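Local atomic coordinates of N-acetyltransferase (Escherichia coli, PDB entry 6GTQ), a protein that probably transfers an acetyl group from acetyl-coenzyme A to an amine, as a GNAT-family acetyltransferase. Residues Ile9-Asp14 / Arg40-Lys45; Ala16-Gln21 / Pro57-Leu62. The protein carries 1 engineered substitution. One frame throughout, in Å; residues are numbered along the deposited sequence.

Contact 1. Residues Ile9-Asp14 / Arg40-Lys45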
loop_
_atom_site.group_PDB
_atom_site.type_symbol
_atom_site.label_atom_id
_atom_site.label_comp_id
_atom_site.label_asym_id
_atom_site.label_seq_id
_atom_site.Cartn_x
_atom_site.Cartn_y
_atom_site.Cartn_z
ATOM N N ILE A 9 11.712 4.930 5.752
ATOM C CA ILE A 9 11.001 4.175 4.708
ATOM C C ILE A 9 11.759 4.383 3.406
ATOM O O ILE A 9 11.945 5.519 2.967
ATOM C CB ILE A 9 9.486 4.476 4.536
ATOM C CG1 ILE A 9 8.739 4.508 5.882
ATOM C CG2 ILE A 9 8.855 3.455 3.571
ATOM C CD1 ILE A 9 7.450 5.340 5.880
ATOM N N GLU A 10 12.218 3.286 2.810
ATOM C CA GLU A 10 12.973 3.311 1.566
ATOM C C GLU A 10 12.642 2.100 0.709
ATOM O O GLU A 10 12.244 1.064 1.235
ATOM C CB GLU A 10 14.492 3.389 1.849
ATOM C CG GLU A 10 15.053 2.218 2.651
ATOM C CD GLU A 10 16.555 2.161 2.851
ATOM O OE1 GLU A 10 17.145 1.083 2.602
ATOM O OE2 GLU A 10 17.141 3.184 3.278
ATOM N N ILE A 11 12.819 2.224 -0.610
ATOM C CA ILE A 11 12.649 1.114 -1.546
ATOM C C ILE A 11 13.828 0.160 -1.315
ATOM O O ILE A 11 14.925 0.623 -0.989
ATOM C CB ILE A 11 12.520 1.598 -3.029
ATOM C CG1 ILE A 11 12.179 0.420 -3.972
ATOM C CG2 ILE A 11 13.746 2.423 -3.527
ATOM C CD1 ILE A 11 11.542 0.792 -5.242
ATOM N N LEU A 12 13.593 -1.156 -1.435
ATOM C CA LEU A 12 14.619 -2.183 -1.260
ATOM C C LEU A 12 15.835 -1.843 -2.122
ATOM O O LEU A 12 15.661 -1.519 -3.287
ATOM C CB LEU A 12 14.042 -3.565 -1.629
ATOM C CG LEU A 12 14.838 -4.786 -1.160
ATOM C CD1 LEU A 12 14.470 -5.170 0.253
ATOM C CD2 LEU A 12 14.612 -5.963 -2.067
ATOM N N THR A 13 17.041 -1.815 -1.528
ATOM C CA THR A 13 18.287 -1.472 -2.235
ATOM C C THR A 13 18.904 -2.723 -2.867
ATOM O O THR A 13 19.230 -3.680 -2.163
ATOM C CB THR A 13 19.249 -0.683 -1.323
ATOM O OG1 THR A 13 18.535 0.358 -0.654
ATOM C CG2 THR A 13 20.431 -0.092 -2.082
ATOM N N ASP A 14 19.068 -2.687 -4.197
ATOM C CA ASP A 14 19.575 -3.745 -5.079
ATOM C C ASP A 14 20.842 -4.496 -4.615
ATOM O O ASP A 14 20.936 -5.708 -4.845
ATOM C CB ASP A 14 19.803 -3.184 -6.488
ATOM C CG ASP A 14 18.518 -2.784 -7.175
ATOM O OD1 ASP A 14 17.709 -3.686 -7.497
ATOM O OD2 ASP A 14 18.313 -1.571 -7.384
ATOM N N ARG A 40 13.828 -11.665 -3.818
ATOM C CA ARG A 40 13.957 -12.189 -5.180
ATOM C C ARG A 40 12.878 -11.650 -6.113
ATOM O O ARG A 40 13.200 -11.332 -7.250
ATOM C CB ARG A 40 14.073 -13.725 -5.233
ATOM C CG ARG A 40 12.807 -14.528 -4.977
ATOM C CD ARG A 40 13.047 -16.013 -5.180
ATOM N NE ARG A 40 13.693 -16.300 -6.463
ATOM C CZ ARG A 40 13.509 -17.406 -7.172
ATOM N NH1 ARG A 40 14.140 -17.574 -8.326
ATOM N NH2 ARG A 40 12.684 -18.351 -6.738
ATOM N N GLN A 41 11.636 -11.462 -5.625
ATOM C CA GLN A 41 10.547 -10.909 -6.437
ATOM C C GLN A 41 10.760 -9.443 -6.796
ATOM O O GLN A 41 10.412 -9.042 -7.904
ATOM C CB GLN A 41 9.187 -11.150 -5.793
ATOM C CG GLN A 41 8.768 -12.605 -5.974
ATOM C CD GLN A 41 7.395 -12.937 -5.494
ATOM O OE1 GLN A 41 6.519 -12.077 -5.326
ATOM N NE2 GLN A 41 7.177 -14.215 -5.285
ATOM N N HIS A 42 11.387 -8.665 -5.900
ATOM C CA HIS A 42 11.734 -7.271 -6.156
ATOM C C HIS A 42 12.849 -7.241 -7.204
ATOM O O HIS A 42 12.679 -6.644 -8.266
ATOM C CB HIS A 42 12.164 -6.567 -4.861
ATOM C CG HIS A 42 12.627 -5.149 -5.051
ATOM N ND1 HIS A 42 11.762 -4.085 -4.901
ATOM C CD2 HIS A 42 13.857 -4.672 -5.346
ATOM C CE1 HIS A 42 12.484 -2.999 -5.124
ATOM N NE2 HIS A 42 13.749 -3.303 -5.406
ATOM N N ARG A 43 13.966 -7.938 -6.933
ATOM C CA ARG A 43 15.099 -7.996 -7.857
ATOM C C ARG A 43 14.763 -8.605 -9.220
ATOM O O ARG A 43 15.398 -8.227 -10.206
ATOM C CB ARG A 43 16.283 -8.707 -7.220
ATOM C CG ARG A 43 16.937 -7.937 -6.080
ATOM C CD ARG A 43 17.679 -8.948 -5.264
ATOM N NE ARG A 43 18.654 -8.385 -4.335
ATOM C CZ ARG A 43 19.743 -9.039 -3.940
ATOM N NH1 ARG A 43 20.009 -10.250 -4.421
ATOM N NH2 ARG A 43 20.586 -8.480 -3.086
ATOM N N ASN A 44 13.766 -9.524 -9.291
ATOM C CA ASN A 44 13.331 -10.141 -10.559
ATOM C C ASN A 44 12.219 -9.349 -11.228
ATOM O O ASN A 44 11.713 -9.753 -12.276
ATOM C CB ASN A 44 12.984 -11.617 -10.424
ATOM C CG ASN A 44 14.209 -12.487 -10.355
ATOM O OD1 ASN A 44 14.912 -12.688 -11.351
ATOM N ND2 ASN A 44 14.500 -13.014 -9.175
ATOM N N LYS A 45 11.887 -8.196 -10.658
ATOM C CA LYS A 45 10.900 -7.248 -11.158
ATOM C C LYS A 45 9.446 -7.631 -11.108
ATOM O O LYS A 45 8.669 -7.076 -11.817
ATOM C CB LYS A 45 11.209 -6.849 -12.584
ATOM C CG LYS A 45 12.496 -6.111 -12.776
ATOM C CD LYS A 45 12.710 -5.078 -11.720
ATOM C CE LYS A 45 13.637 -3.988 -12.212
ATOM N NZ LYS A 45 15.065 -4.282 -11.998
HETATM O O HOH W 1 19.014 -6.414 -2.135
#

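Contact 2. Residues Ala16-Gln21 / Pro57-Leu62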
loop_
_atom_site.group_PDB
_atom_site.type_symbol
_atom_site.label_atom_id
_atom_site.label_comp_id
_atom_site.label_asym_id
_atom_site.label_seq_id
_atom_site.Cartn_x
_atom_site.Cartn_y
_atom_site.Cartn_z
ATOM N N ALA A 16 22.241 -4.236 -1.251
ATOM C CA ALA A 16 22.315 -4.116 0.202
ATOM C C ALA A 16 21.830 -5.387 0.909
ATOM O O ALA A 16 21.060 -6.158 0.330
ATOM C CB ALA A 16 21.492 -2.920 0.660
ATOM N N ASP A 17 22.284 -5.589 2.167
ATOM C CA ASP A 17 21.899 -6.702 3.043
ATOM C C ASP A 17 20.966 -6.213 4.158
ATOM O O ASP A 17 21.176 -5.137 4.728
ATOM C CB ASP A 17 23.129 -7.420 3.628
ATOM C CG ASP A 17 23.935 -8.236 2.633
ATOM O OD1 ASP A 17 23.343 -8.746 1.659
ATOM O OD2 ASP A 17 25.157 -8.387 2.845
ATOM N N TYR A 18 19.930 -7.014 4.456
ATOM C CA TYR A 18 18.891 -6.700 5.436
ATOM C C TYR A 18 18.747 -7.745 6.540
ATOM O O TYR A 18 18.929 -8.937 6.284
ATOM C CB TYR A 18 17.555 -6.537 4.702
ATOM C CG TYR A 18 17.487 -5.303 3.831
ATOM C CD1 TYR A 18 17.908 -5.334 2.504
ATOM C CD2 TYR A 18 16.991 -4.099 4.331
ATOM C CE1 TYR A 18 17.853 -4.195 1.698
ATOM C CE2 TYR A 18 16.919 -2.958 3.531
ATOM C CZ TYR A 18 17.356 -3.009 2.218
ATOM O OH TYR A 18 17.286 -1.879 1.442
ATOM N N ASP A 19 18.409 -7.297 7.770
ATOM C CA ASP A 19 18.159 -8.197 8.893
ATOM C C ASP A 19 16.654 -8.463 8.915
ATOM O O ASP A 19 15.866 -7.614 9.335
ATOM C CB ASP A 19 18.700 -7.644 10.220
ATOM C CG ASP A 19 18.733 -8.687 11.320
ATOM O OD1 ASP A 19 19.399 -9.738 11.128
ATOM O OD2 ASP A 19 18.100 -8.458 12.371
ATOM N N LEU A 20 16.252 -9.619 8.380
ATOM C CA LEU A 20 14.832 -9.989 8.303
ATOM C C LEU A 20 14.352 -11.184 9.145
ATOM O O LEU A 20 13.199 -11.213 9.574
ATOM C CB LEU A 20 14.441 -10.232 6.840
ATOM C CG LEU A 20 14.486 -9.051 5.867
ATOM C CD1 LEU A 20 15.592 -8.076 6.237
ATOM C CD2 LEU A 20 14.672 -9.552 4.445
ATOM N N GLN A 21 15.224 -12.161 9.379
ATOM C CA GLN A 21 14.863 -13.352 10.161
ATOM C C GLN A 21 14.059 -13.094 11.442
ATOM O O GLN A 21 13.134 -13.858 11.728
ATOM C CB GLN A 21 16.105 -14.203 10.486
ATOM C CG GLN A 21 16.688 -14.967 9.279
ATOM C CD GLN A 21 15.734 -15.905 8.554
ATOM O OE1 GLN A 21 15.734 -15.992 7.318
ATOM N NE2 GLN A 21 14.908 -16.637 9.294
ATOM N N PRO A 57 23.590 0.402 9.868
ATOM C CA PRO A 57 24.213 -0.389 8.787
ATOM C C PRO A 57 23.626 -1.810 8.705
ATOM O O PRO A 57 23.558 -2.369 7.611
ATOM C CB PRO A 57 25.704 -0.395 9.158
ATOM C CG PRO A 57 25.870 0.695 10.167
ATOM C CD PRO A 57 24.582 0.744 10.908
ATOM N N GLU A 58 23.117 -2.272 9.834
ATOM C CA GLU A 58 22.528 -3.576 10.012
ATOM C C GLU A 58 21.201 -3.752 9.302
ATOM O O GLU A 58 20.793 -4.854 9.032
ATOM C CB GLU A 58 22.370 -3.832 11.497
ATOM C CG GLU A 58 23.684 -3.926 12.259
ATOM C CD GLU A 58 24.376 -2.594 12.531
ATOM O OE1 GLU A 58 23.898 -1.546 12.094
ATOM O OE2 GLU A 58 25.408 -2.586 13.212
ATOM N N ARG A 59 20.525 -2.651 9.035
ATOM C CA ARG A 59 19.239 -2.610 8.307
ATOM C C ARG A 59 18.101 -3.497 8.840
ATOM O O ARG A 59 17.535 -4.293 8.092
ATOM C CB ARG A 59 19.463 -2.910 6.823
ATOM C CG ARG A 59 20.170 -1.801 6.062
ATOM C CD ARG A 59 19.237 -0.632 5.793
ATOM N NE ARG A 59 19.973 0.580 5.444
ATOM C CZ ARG A 59 19.608 1.805 5.808
ATOM N NH1 ARG A 59 20.337 2.850 5.446
ATOM N NH2 ARG A 59 18.514 1.984 6.534
ATOM N N GLN A 60 17.771 -3.363 10.123
ATOM C CA GLN A 60 16.753 -4.209 10.751
ATOM C C GLN A 60 15.338 -3.802 10.285
ATOM O O GLN A 60 14.863 -2.710 10.608
ATOM C CB GLN A 60 16.879 -4.134 12.277
ATOM C CG GLN A 60 15.962 -5.086 13.032
ATOM C CD GLN A 60 16.228 -5.110 14.520
ATOM O OE1 GLN A 60 17.170 -4.481 15.021
ATOM N NE2 GLN A 60 15.389 -5.828 15.262
ATOM N N VAL A 61 14.680 -4.681 9.513
ATOM C CA VAL A 61 13.348 -4.447 8.951
ATOM C C VAL A 61 12.260 -4.623 10.001
ATOM O O VAL A 61 12.142 -5.704 10.586
ATOM C CB VAL A 61 13.097 -5.296 7.674
ATOM C CG1 VAL A 61 11.659 -5.146 7.166
ATOM C CG2 VAL A 61 14.096 -4.930 6.583
ATOM N N LEU A 62 11.459 -3.564 10.217
ATOM C CA LEU A 62 10.358 -3.560 11.179
ATOM C C LEU A 62 8.990 -3.330 10.514
ATOM O O LEU A 62 8.018 -2.957 11.168
ATOM C CB LEU A 62 10.620 -2.556 12.327
ATOM C CG LEU A 62 11.766 -2.906 13.302
ATOM C CD1 LEU A 62 12.053 -1.757 14.225
ATOM C CD2 LEU A 62 11.476 -4.169 14.099
HETATM O O HOH W 2 23.380 -5.312 6.554
#

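Contact 1. Residues Ile9-Asp14 / Arg40-Lys45
The end of strand 8-11 and the loop that follows it run up against the last turn of helix 38-43, with the CA atoms of Leu12 and His42 7.6 Å apart and Asp14 drawn up beside Arg43. The imidazole of His42 is the centrepiece. Leu12 lays its CB over one face of that ring, 3.8 Å from the centroid and only 7° off the normal, a CH-pi contact, while Leu12 CD2 slides on to touch His42 CD2 at 3.6 Å. His42 carries its ring anti to the backbone N (chi1 176°), which swings it out from the helix to meet Leu12. Ile11 crosses at about a right angle and brings CG1 to the ring edge, 3.6 Å from His42 CE1. In this GNAT-family fold, strand 8-11 is an outermost strand of the mixed sheet, paired antiparallel with strand 48-53; His42 joins the helix to the same pair, since its ND1 is hydrogen-bonded to the backbone N of Ala49. Farther out the contact turns polar and wet: a water accepts from Arg43 NH2 at 2.8 Å and lies 2.7 Å from Thr13 O, to which it probably donates. Beyond Arg43 the helix closes in a Schellman motif, Lys45 taking positive phi and its N bonding back to His42 O at 3.0 Å. Arg40 O is gripped from opposite faces of its plane by Asn44 N and Asn44 ND2.

Contact 2. Residues Ala16-Gln21 / Pro57-Leu62
Tyr18 lies alongside Arg59, both side chains pointing the same way, and its ring atom CD2 comes 3.7 Å from Arg59 CB, approached obliquely. The backbones meet in a single beta bridge, Asp19 opposite Gln60, by which the irregular segment 16-21 pairs with residues just ahead of strand 61-74 in the central sheet of the GNAT-like fold, Val61 being the strand's first residue. Two hydrogen bonds make the bridge: Asp19 N to Arg59 O at 3.1 Å, and Val61 N back to Asp19 O at 3.2 Å. Both are fairly straight at the hydrogen, 163° and 165°, yet Asp19 N sits well above the carbonyl plane of Arg59. The Arg59 chain bends at its CB-CG bond (chi2 -75°), and CD comes to lie near Tyr18 CE2. On the inner side Val61 CG2 touches Tyr18 CD2 at 3.8 Å. Leu20 reaches Leu34 and Thr35 of helix 28-36. Asp19 and Gln60 run side by side on the solvent side, their carboxylate and amide planes nearly perpendicular. At the other end a water donates to both Asp17 O, at 2.9 Å, and Pro57 O, at 3.1 Å.

In the fold
The segments alternate along the chain, 9-14, 16-21, 40-45, then 57-62, and the centres of the two contacts lie about 13 Å apart on the same side of the chain's centre. They meet directly at Tyr18, whose hydroxyl probably hydrogen-bonds to both Thr13 N and Glu10 OE1, while Leu12 touches its ring. Both contacts reach the one mixed sheet: contact 1 at the outermost strand 8-11, contact 2 at strand 61-74, with strand 48-53 between those two. After strand 8-11 the chain packs on helix 38-43 through Leu12, then touches Ile51 of strand 48-53 through Tyr18 and bridges to Gln60 through Asp19.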